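Local coordinates for protein alginate lyase (Aplysia kurodai, PDB 5GMT) that cleaves alginate as a eukaryotic lyase of polysaccharide lyase family 14, with specificity for its polymannuronate, at residues A[40-45]-A[245-250]; A[49-52]-A[56-59]; A[114-117]-A[123-126]; A[169-172]-A[176-179]. All coordinates share one frame; numbering follows the deposited sequence.

Interaction 1: residues A[40-45]-A[245-250]; sequences HDWGDD and STFFGG
W42 and F247 have nearly the same first torsion. Each places CG between its backbone N and its carbonyl carbon, with chi1 61° for W42 and 55° for F247. This swings the indole of W42 across to segment 245-250, where the bond from CA to CB of F247 already points toward it. The CZ2-CH2 edge of the benzo ring does the touching. W42 CZ2 lies 3.8 Å from F247 CD1, and W42 CH2 is equally close to that carbon. F247 CD1 sits near the indole plane, at its edge. The two six-membered rings meet obliquely, with centroids 6.0 Å apart and planes at 53°. Seen as whole side chains, the two cross at about a right angle. W42 CH2 also approaches T246 O at 4.3 Å, a loose contact. The contact between the two rings is apolar packing. The side chain of T246 turns away, and its OG1 bonds to Y63 OH and K111 O. W42 also rests on R75, while F247 touches S69 and K111. The backbones stay far apart because strand 76-81 runs between them. Through their backbones W42 hydrogen-bonds to G78 and T246 to A77 of that strand. The contact joins two next-but-one strands on one face of a sheet, in a chain whose two large antiparallel sheets are consistent with the beta-sandwich (jelly-roll) fold of the concanavalin clan.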
loop_
_atom_site.group_PDB
_atom_site.type_symbol
_atom_site.label_atom_id
_atom_site.label_comp_id
_atom_site.label_asym_id
_atom_site.label_seq_id
_atom_site.Cartn_x
_atom_site.Cartn_y
_atom_site.Cartn_z
ATOM N N HIS A 40 9.228 7.061 -10.010
ATOM C CA HIS A 40 10.124 6.147 -9.309
ATOM C C HIS A 40 9.696 4.685 -9.482
ATOM O O HIS A 40 9.661 3.903 -8.526
ATOM C CB HIS A 40 10.207 6.548 -7.830
ATOM C CG HIS A 40 10.686 7.953 -7.632
ATOM N ND1 HIS A 40 12.005 8.308 -7.802
ATOM C CD2 HIS A 40 10.027 9.093 -7.315
ATOM C CE1 HIS A 40 12.143 9.606 -7.593
ATOM N NE2 HIS A 40 10.956 10.106 -7.299
ATOM N N ASP A 41 9.369 4.338 -10.721
ATOM C CA ASP A 41 9.017 2.972 -11.085
ATOM C C ASP A 41 10.252 2.082 -11.125
ATOM O O ASP A 41 11.311 2.491 -11.596
ATOM C CB ASP A 41 8.304 2.954 -12.437
ATOM C CG ASP A 41 9.088 3.688 -13.513
ATOM O OD1 ASP A 41 9.277 4.910 -13.377
ATOM O OD2 ASP A 41 9.511 3.044 -14.488
ATOM N N TRP A 42 10.102 0.857 -10.624
ATOM C CA TRP A 42 11.156 -0.135 -10.685
ATOM C C TRP A 42 10.536 -1.529 -10.730
ATOM O O TRP A 42 9.348 -1.692 -10.424
ATOM C CB TRP A 42 12.086 0.007 -9.477
ATOM C CG TRP A 42 11.392 -0.199 -8.172
ATOM C CD1 TRP A 42 10.767 0.749 -7.409
ATOM C CD2 TRP A 42 11.260 -1.434 -7.468
ATOM N NE1 TRP A 42 10.243 0.169 -6.272
ATOM C CE2 TRP A 42 10.538 -1.168 -6.281
ATOM C CE3 TRP A 42 11.675 -2.743 -7.728
ATOM C CZ2 TRP A 42 10.220 -2.166 -5.353
ATOM C CZ3 TRP A 42 11.363 -3.733 -6.806
ATOM C CH2 TRP A 42 10.646 -3.438 -5.629
ATOM N N GLY A 43 11.322 -2.525 -11.123
ATOM C CA GLY A 43 10.860 -3.906 -11.083
ATOM C C GLY A 43 10.276 -4.459 -12.372
ATOM O O GLY A 43 9.480 -5.384 -12.331
ATOM N N ASP A 44 10.675 -3.894 -13.514
ATOM C CA ASP A 44 10.231 -4.352 -14.841
ATOM C C ASP A 44 10.261 -5.867 -14.976
ATOM O O ASP A 44 9.326 -6.484 -15.494
ATOM C CB ASP A 44 11.117 -3.738 -15.939
ATOM C CG ASP A 44 10.719 -4.181 -17.349
ATOM O OD1 ASP A 44 10.908 -5.370 -17.701
ATOM O OD2 ASP A 44 10.236 -3.324 -18.120
ATOM N N ASP A 45 11.366 -6.466 -14.530
ATOM C CA ASP A 45 11.564 -7.911 -14.707
ATOM C C ASP A 45 10.551 -8.776 -13.933
ATOM O O ASP A 45 10.398 -9.964 -14.234
ATOM C CB ASP A 45 13.014 -8.296 -14.337
ATOM C CG ASP A 45 13.332 -8.122 -12.843
ATOM O OD1 ASP A 45 14.443 -8.519 -12.421
ATOM O OD2 ASP A 45 12.485 -7.613 -12.086
ATOM N N SER A 245 3.572 -0.839 -4.237
ATOM C CA SER A 245 4.811 -1.311 -3.641
ATOM C C SER A 245 4.608 -2.755 -3.222
ATOM O O SER A 245 3.724 -3.030 -2.436
ATOM C CB SER A 245 5.171 -0.438 -2.437
ATOM O OG SER A 245 6.405 -0.805 -1.865
ATOM N N THR A 246 5.399 -3.679 -3.755
ATOM C CA THR A 246 5.285 -5.065 -3.313
ATOM C C THR A 246 6.594 -5.823 -3.574
ATOM O O THR A 246 7.173 -5.787 -4.672
ATOM C CB THR A 246 4.061 -5.777 -3.987
ATOM O OG1 THR A 246 3.792 -7.025 -3.328
ATOM C CG2 THR A 246 4.285 -6.008 -5.488
ATOM N N PHE A 247 7.060 -6.468 -2.512
ATOM C CA PHE A 247 8.310 -7.205 -2.473
ATOM C C PHE A 247 8.366 -7.832 -1.089
ATOM O O PHE A 247 7.663 -7.380 -0.183
ATOM C CB PHE A 247 9.518 -6.294 -2.716
ATOM C CG PHE A 247 9.590 -5.114 -1.786
ATOM C CD1 PHE A 247 9.062 -3.884 -2.163
ATOM C CD2 PHE A 247 10.186 -5.233 -0.540
ATOM C CE1 PHE A 247 9.131 -2.790 -1.306
ATOM C CE2 PHE A 247 10.264 -4.154 0.312
ATOM C CZ PHE A 247 9.739 -2.925 -0.072
ATOM N N PHE A 248 9.176 -8.874 -0.931
ATOM C CA PHE A 248 9.388 -9.470 0.387
ATOM C C PHE A 248 10.398 -8.634 1.173
ATOM O O PHE A 248 11.384 -8.143 0.611
ATOM C CB PHE A 248 9.880 -10.921 0.256
ATOM C CG PHE A 248 8.787 -11.906 -0.042
ATOM C CD1 PHE A 248 8.186 -11.941 -1.297
ATOM C CD2 PHE A 248 8.363 -12.804 0.929
ATOM C CE1 PHE A 248 7.171 -12.850 -1.574
ATOM C CE2 PHE A 248 7.355 -13.713 0.660
ATOM C CZ PHE A 248 6.754 -13.733 -0.595
ATOM N N GLY A 249 10.147 -8.459 2.469
ATOM C CA GLY A 249 11.099 -7.768 3.322
ATOM C C GLY A 249 10.622 -6.408 3.797
ATOM O O GLY A 249 9.543 -5.957 3.400
ATOM N N GLY A 250 11.401 -5.764 4.667
ATOM C CA GLY A 250 12.610 -6.340 5.233
ATOM C C GLY A 250 13.847 -6.158 4.377
ATOM O O GLY A 250 13.765 -6.075 3.151
#

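Interaction 2: residues A[49-52]-A[56-59]; sequences TSTK and SRAL
A58 N donates to S50 O at 2.9 Å, with a nearly straight N-H...O angle of 169°. The return bond, S50 N to A58 O, is longer at 3.1 Å. Together they make S50 and A58 a hydrogen-bonded antiparallel pair. T49 and L59 form the next, non-hydrogen-bonded pair. There the CA of T49 approaches A58 O at 3.2 Å in a CA-H...O contact. The side chain of R57 adds a third grip. Its chain leaves with CG anti to the backbone N and bends at chi3 (-71°), which carries the guanidinium across the neighbouring strand. R57 NH1 then donates to T49 OG1 at 2.9 Å, with the oxygen tilted 17° from the guanidinium plane. The side chain of T49 crosses that of R57 at about a right angle. The methyl CG2 of T51 lies over one guanidinium face, offset toward the rim. The same methyl packs on the backbone of R57, with CG2 of T51 3.6 Å from CA of R57. S50 OG accepts from K52 N at 3.1 Å, an ST turn that bends the chain after the strand. Beneath the hairpin, S50 and A58 rest on Y264 of strand 261-272. Since R57 is the donor, T49 OG1 serves as acceptor here, and the hydroxyl of T49 at the guanidinium edge and the methyl of T51 over its face probably limit how that group can move at this surface end of the hairpin.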
loop_
_atom_site.group_PDB
_atom_site.type_symbol
_atom_site.label_atom_id
_atom_site.label_comp_id
_atom_site.label_asym_id
_atom_site.label_seq_id
_atom_site.Cartn_x
_atom_site.Cartn_y
_atom_site.Cartn_z
ATOM N N THR A 49 1.340 -9.810 -17.076
ATOM C CA THR A 49 -0.118 -9.784 -17.008
ATOM C C THR A 49 -0.652 -11.203 -17.117
ATOM O O THR A 49 0.007 -12.064 -17.700
ATOM C CB THR A 49 -0.731 -8.936 -18.133
ATOM O OG1 THR A 49 -0.525 -9.601 -19.386
ATOM C CG2 THR A 49 -0.104 -7.544 -18.187
ATOM N N SER A 50 -1.840 -11.449 -16.577
ATOM C CA SER A 50 -2.368 -12.808 -16.550
ATOM C C SER A 50 -3.869 -12.828 -16.309
ATOM O O SER A 50 -4.397 -12.044 -15.513
ATOM C CB SER A 50 -1.656 -13.635 -15.471
ATOM O OG SER A 50 -2.170 -14.958 -15.403
ATOM N N THR A 51 -4.539 -13.742 -17.001
ATOM C CA THR A 51 -5.960 -14.012 -16.804
ATOM C C THR A 51 -6.189 -15.347 -16.095
ATOM O O THR A 51 -7.302 -15.870 -16.088
ATOM C CB THR A 51 -6.702 -14.035 -18.149
ATOM O OG1 THR A 51 -5.996 -14.894 -19.052
ATOM C CG2 THR A 51 -6.747 -12.642 -18.747
ATOM N N LYS A 52 -5.141 -15.895 -15.485
ATOM C CA LYS A 52 -5.243 -17.207 -14.851
ATOM C C LYS A 52 -6.332 -17.268 -13.779
ATOM O O LYS A 52 -7.030 -18.278 -13.658
ATOM C CB LYS A 52 -3.900 -17.625 -14.242
ATOM C CG LYS A 52 -4.016 -18.868 -13.363
ATOM C CD LYS A 52 -2.678 -19.313 -12.811
ATOM C CE LYS A 52 -1.877 -20.083 -13.843
ATOM N NZ LYS A 52 -0.728 -20.792 -13.212
ATOM N N SER A 56 -10.935 -10.475 -16.012
ATOM C CA SER A 56 -10.180 -9.245 -16.205
ATOM C C SER A 56 -8.696 -9.580 -16.182
ATOM O O SER A 56 -8.239 -10.279 -15.281
ATOM C CB SER A 56 -10.517 -8.214 -15.121
ATOM O OG SER A 56 -11.845 -7.733 -15.255
ATOM N N ARG A 57 -7.952 -9.118 -17.183
ATOM C CA ARG A 57 -6.515 -9.361 -17.207
ATOM C C ARG A 57 -5.849 -8.558 -16.101
ATOM O O ARG A 57 -5.952 -7.339 -16.062
ATOM C CB ARG A 57 -5.904 -8.992 -18.563
ATOM C CG ARG A 57 -4.394 -9.229 -18.626
ATOM C CD ARG A 57 -3.872 -9.255 -20.064
ATOM N NE ARG A 57 -4.305 -10.470 -20.751
ATOM C CZ ARG A 57 -3.606 -11.601 -20.765
ATOM N NH1 ARG A 57 -2.433 -11.667 -20.146
ATOM N NH2 ARG A 57 -4.072 -12.662 -21.406
ATOM N N ALA A 58 -5.150 -9.260 -15.222
ATOM C CA ALA A 58 -4.593 -8.665 -14.019
ATOM C C ALA A 58 -3.128 -8.307 -14.152
ATOM O O ALA A 58 -2.384 -8.937 -14.891
ATOM C CB ALA A 58 -4.774 -9.619 -12.847
ATOM N N LEU A 59 -2.715 -7.310 -13.384
ATOM C CA LEU A 59 -1.305 -6.995 -13.230
ATOM C C LEU A 59 -0.662 -8.079 -12.390
ATOM O O LEU A 59 -1.090 -8.307 -11.259
ATOM C CB LEU A 59 -1.137 -5.622 -12.568
ATOM C CG LEU A 59 0.283 -5.219 -12.193
ATOM C CD1 LEU A 59 1.140 -5.084 -13.437
ATOM C CD2 LEU A 59 0.249 -3.910 -11.382
#

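Interaction 3: residues A[114-117]-A[123-126]; sequences GLFG and GAYK
F116 meets A124 and Y125 with one side of its ring. Its CD2 lies 3.4 Å from A124 O, which sits at the ring edge near the plane. Its CE2 touches A124 CB at 3.8 Å and Y125 CE1 at 3.7 Å. The two aromatic rings meet rim to rim, with centroids 5.9 Å apart and planes at 45°. Neither covers the face of the other. A124 CB lies over one face of the Y125 ring, offset toward its rim, so the small methyl fits beside both aromatics. F116 reaches them because chi1 (81°) sets CG between its backbone N and carbonyl carbon. Y125 starts out pointing away from strand 110-118, yet its ring swings back to F116. The next shell positions the rings. Y125 stacks with Y39 and its OH bonds to R82 NH1, while F116 meets Y80 edge to face. This buried cluster lays the loop after strand 110-118 over the sheet. F116 pairs through its backbone with R240 and G241 on strand 238-247, and G117 with F137 on strand 136-143. Just beyond K126, the disulfide C127-C136 ties the same loop to the start of strand 136-143.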
loop_
_atom_site.group_PDB
_atom_site.type_symbol
_atom_site.label_atom_id
_atom_site.label_comp_id
_atom_site.label_asym_id
_atom_site.label_seq_id
_atom_site.Cartn_x
_atom_site.Cartn_y
_atom_site.Cartn_z
ATOM N N GLY A 114 -0.646 0.909 -0.991
ATOM C CA GLY A 114 -1.451 1.738 -0.112
ATOM C C GLY A 114 -1.417 3.173 -0.608
ATOM O O GLY A 114 -0.850 3.445 -1.658
ATOM N N LEU A 115 -2.030 4.094 0.131
ATOM C CA LEU A 115 -2.021 5.503 -0.270
ATOM C C LEU A 115 -0.765 6.220 0.250
ATOM O O LEU A 115 -0.076 5.714 1.137
ATOM C CB LEU A 115 -3.283 6.206 0.240
ATOM C CG LEU A 115 -4.590 5.709 -0.397
ATOM C CD1 LEU A 115 -5.816 6.291 0.311
ATOM C CD2 LEU A 115 -4.603 6.060 -1.883
ATOM N N PHE A 116 -0.495 7.407 -0.297
ATOM C CA PHE A 116 0.599 8.267 0.161
ATOM C C PHE A 116 0.231 9.731 -0.076
ATOM O O PHE A 116 -0.723 10.026 -0.794
ATOM C CB PHE A 116 1.909 7.930 -0.574
ATOM C CG PHE A 116 2.003 8.542 -1.938
ATOM C CD1 PHE A 116 1.263 8.030 -2.987
ATOM C CD2 PHE A 116 2.840 9.635 -2.176
ATOM C CE1 PHE A 116 1.331 8.604 -4.260
ATOM C CE2 PHE A 116 2.920 10.205 -3.438
ATOM C CZ PHE A 116 2.171 9.686 -4.485
ATOM N N GLY A 117 0.974 10.643 0.541
ATOM C CA GLY A 117 0.770 12.056 0.299
ATOM C C GLY A 117 1.906 12.890 0.861
ATOM O O GLY A 117 2.959 12.368 1.233
ATOM N N GLY A 123 9.135 15.659 -2.902
ATOM C CA GLY A 123 9.080 15.428 -1.468
ATOM C C GLY A 123 8.116 14.309 -1.095
ATOM O O GLY A 123 8.294 13.634 -0.096
ATOM N N ALA A 124 7.091 14.110 -1.911
ATOM C CA ALA A 124 6.049 13.142 -1.584
ATOM C C ALA A 124 6.517 11.688 -1.725
ATOM O O ALA A 124 5.871 10.774 -1.202
ATOM C CB ALA A 124 4.827 13.394 -2.455
ATOM N N TYR A 125 7.643 11.477 -2.410
ATOM C CA TYR A 125 8.077 10.113 -2.744
ATOM C C TYR A 125 9.213 9.615 -1.852
ATOM O O TYR A 125 9.882 8.634 -2.194
ATOM C CB TYR A 125 8.517 10.028 -4.218
ATOM C CG TYR A 125 7.598 10.742 -5.182
ATOM C CD1 TYR A 125 6.231 10.477 -5.193
ATOM C CD2 TYR A 125 8.088 11.721 -6.053
ATOM C CE1 TYR A 125 5.383 11.130 -6.056
ATOM C CE2 TYR A 125 7.243 12.392 -6.925
ATOM C CZ TYR A 125 5.884 12.095 -6.913
ATOM O OH TYR A 125 5.034 12.743 -7.759
ATOM N N LYS A 126 9.418 10.261 -0.706
ATOM C CA LYS A 126 10.624 10.002 0.101
ATOM C C LYS A 126 10.368 9.192 1.370
ATOM O O LYS A 126 11.288 8.969 2.161
ATOM C CB LYS A 126 11.297 11.331 0.479
ATOM C CG LYS A 126 11.656 12.200 -0.723
ATOM C CD LYS A 126 12.607 11.482 -1.644
ATOM C CE LYS A 126 12.959 12.345 -2.852
ATOM N NZ LYS A 126 13.868 11.629 -3.801
#

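Interaction 4: residues A[169-172]-A[176-179]; sequences VIAH and GQSL
The flat amide of Q177 meets the backbone of H172 along its polar edge. NE2 of Q177 donates to O of H172 at 3.0 Å, and that oxygen lies only 3° out of the amide plane. On the other arm, N of H172 donates to OE1 of Q177 at 3.0 Å. This donor stands 37° above the carbonyl plane, so the bond does not follow a lone pair. The amide is thus gripped at both ends, which fixes its rotation. A bend at chi2 folds the Q177 chain back to bring it there. OE1 of Q177 also comes within 3.2 Å of CA of A171. The second flat group, the H172 ring, leads away from segment 176-179. It stacks with Y175, and its ND1 bonds to the backbone N of T174 and of Y175. CB of H172 lies near G176 O. Farther from the turn, the backbones pair directly. I170 N donates to S178 O at 2.8 Å and nearly straight (175°), and S178 N donates to I170 O at 2.9 Å. On the face of I170 and S178 the two CB atoms pack at 3.9 Å, while S178 OG turns to E150 and R181. On the other face V169 and L179 lie side by side, with V169 CG2 3.6 Å from L179 CD2. This is a beta hairpin with a short connecting loop at the border of the sheet, in which the Q177 amide takes up the backbone N and O of H172, beyond the last backbone pair.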
loop_
_atom_site.group_PDB
_atom_site.type_symbol
_atom_site.label_atom_id
_atom_site.label_comp_id
_atom_site.label_asym_id
_atom_site.label_seq_id
_atom_site.Cartn_x
_atom_site.Cartn_y
_atom_site.Cartn_z
ATOM N N VAL A 169 -0.338 -0.802 18.084
ATOM C CA VAL A 169 0.909 -0.277 17.517
ATOM C C VAL A 169 2.118 -1.131 17.866
ATOM O O VAL A 169 2.349 -1.457 19.026
ATOM C CB VAL A 169 1.195 1.177 17.993
ATOM C CG1 VAL A 169 2.651 1.576 17.695
ATOM C CG2 VAL A 169 0.233 2.155 17.345
ATOM N N ILE A 170 2.864 -1.511 16.838
ATOM C CA ILE A 170 4.205 -2.040 17.007
ATOM C C ILE A 170 5.139 -1.036 16.341
ATOM O O ILE A 170 5.264 -0.990 15.114
ATOM C CB ILE A 170 4.352 -3.440 16.401
ATOM C CG1 ILE A 170 3.440 -4.426 17.138
ATOM C CG2 ILE A 170 5.819 -3.902 16.471
ATOM C CD1 ILE A 170 3.293 -5.757 16.452
ATOM N N ALA A 171 5.765 -0.209 17.171
ATOM C CA ALA A 171 6.504 0.957 16.703
ATOM C C ALA A 171 7.899 0.604 16.211
ATOM O O ALA A 171 8.451 -0.448 16.554
ATOM C CB ALA A 171 6.589 2.007 17.819
ATOM N N HIS A 172 8.464 1.482 15.396
ATOM C CA HIS A 172 9.860 1.351 15.030
ATOM C C HIS A 172 10.534 2.722 15.000
ATOM O O HIS A 172 9.913 3.744 14.706
ATOM C CB HIS A 172 10.032 0.640 13.681
ATOM C CG HIS A 172 11.383 0.012 13.525
ATOM N ND1 HIS A 172 12.494 0.725 13.125
ATOM C CD2 HIS A 172 11.813 -1.247 13.779
ATOM C CE1 HIS A 172 13.544 -0.076 13.109
ATOM N NE2 HIS A 172 13.161 -1.277 13.504
ATOM N N GLY A 176 8.913 1.780 9.108
ATOM C CA GLY A 176 7.501 2.080 9.247
ATOM C C GLY A 176 6.909 1.619 10.567
ATOM O O GLY A 176 7.452 0.721 11.217
ATOM N N GLN A 177 5.806 2.250 10.971
ATOM C CA GLN A 177 5.062 1.819 12.148
ATOM C C GLN A 177 4.085 0.723 11.742
ATOM O O GLN A 177 3.414 0.840 10.720
ATOM C CB GLN A 177 4.314 2.999 12.781
ATOM C CG GLN A 177 5.140 4.269 12.878
ATOM C CD GLN A 177 6.413 4.047 13.667
ATOM O OE1 GLN A 177 6.377 3.511 14.777
ATOM N NE2 GLN A 177 7.542 4.422 13.086
ATOM N N SER A 178 4.017 -0.352 12.518
ATOM C CA SER A 178 3.048 -1.411 12.242
ATOM C C SER A 178 1.780 -1.134 13.024
ATOM O O SER A 178 1.797 -1.128 14.256
ATOM C CB SER A 178 3.607 -2.791 12.608
ATOM O OG SER A 178 4.695 -3.113 11.765
ATOM N N LEU A 179 0.689 -0.892 12.303
ATOM C CA LEU A 179 -0.605 -0.625 12.935
ATOM C C LEU A 179 -1.605 -1.723 12.609
ATOM O O LEU A 179 -1.833 -2.053 11.437
ATOM C CB LEU A 179 -1.155 0.729 12.483
ATOM C CG LEU A 179 -0.389 1.891 13.127
ATOM C CD1 LEU A 179 0.121 2.819 12.044
ATOM C CD2 LEU A 179 -1.269 2.647 14.095
#

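Overall arrangement
From the N terminus, interaction 1 opens first, at 40-45 on strand 38-42, at one border of its sheet. It closes only at 245-250, so the other three contacts nest inside its loop. Interaction 2 follows directly in sequence and closes a small hairpin loop on the other sheet. Interaction 3 comes next, in series, folding a loop back on strand 110-118. Interaction 4 closes the hairpin at the opposite border of the first sheet. No loops cross. Interactions 1, 3 and 4 all reach that sheet, and 1 and 3 touch where H40 packs on Y125. Interactions 2 and 4 lie on opposite sides of the chain's centre, their own centres about 33 Å apart.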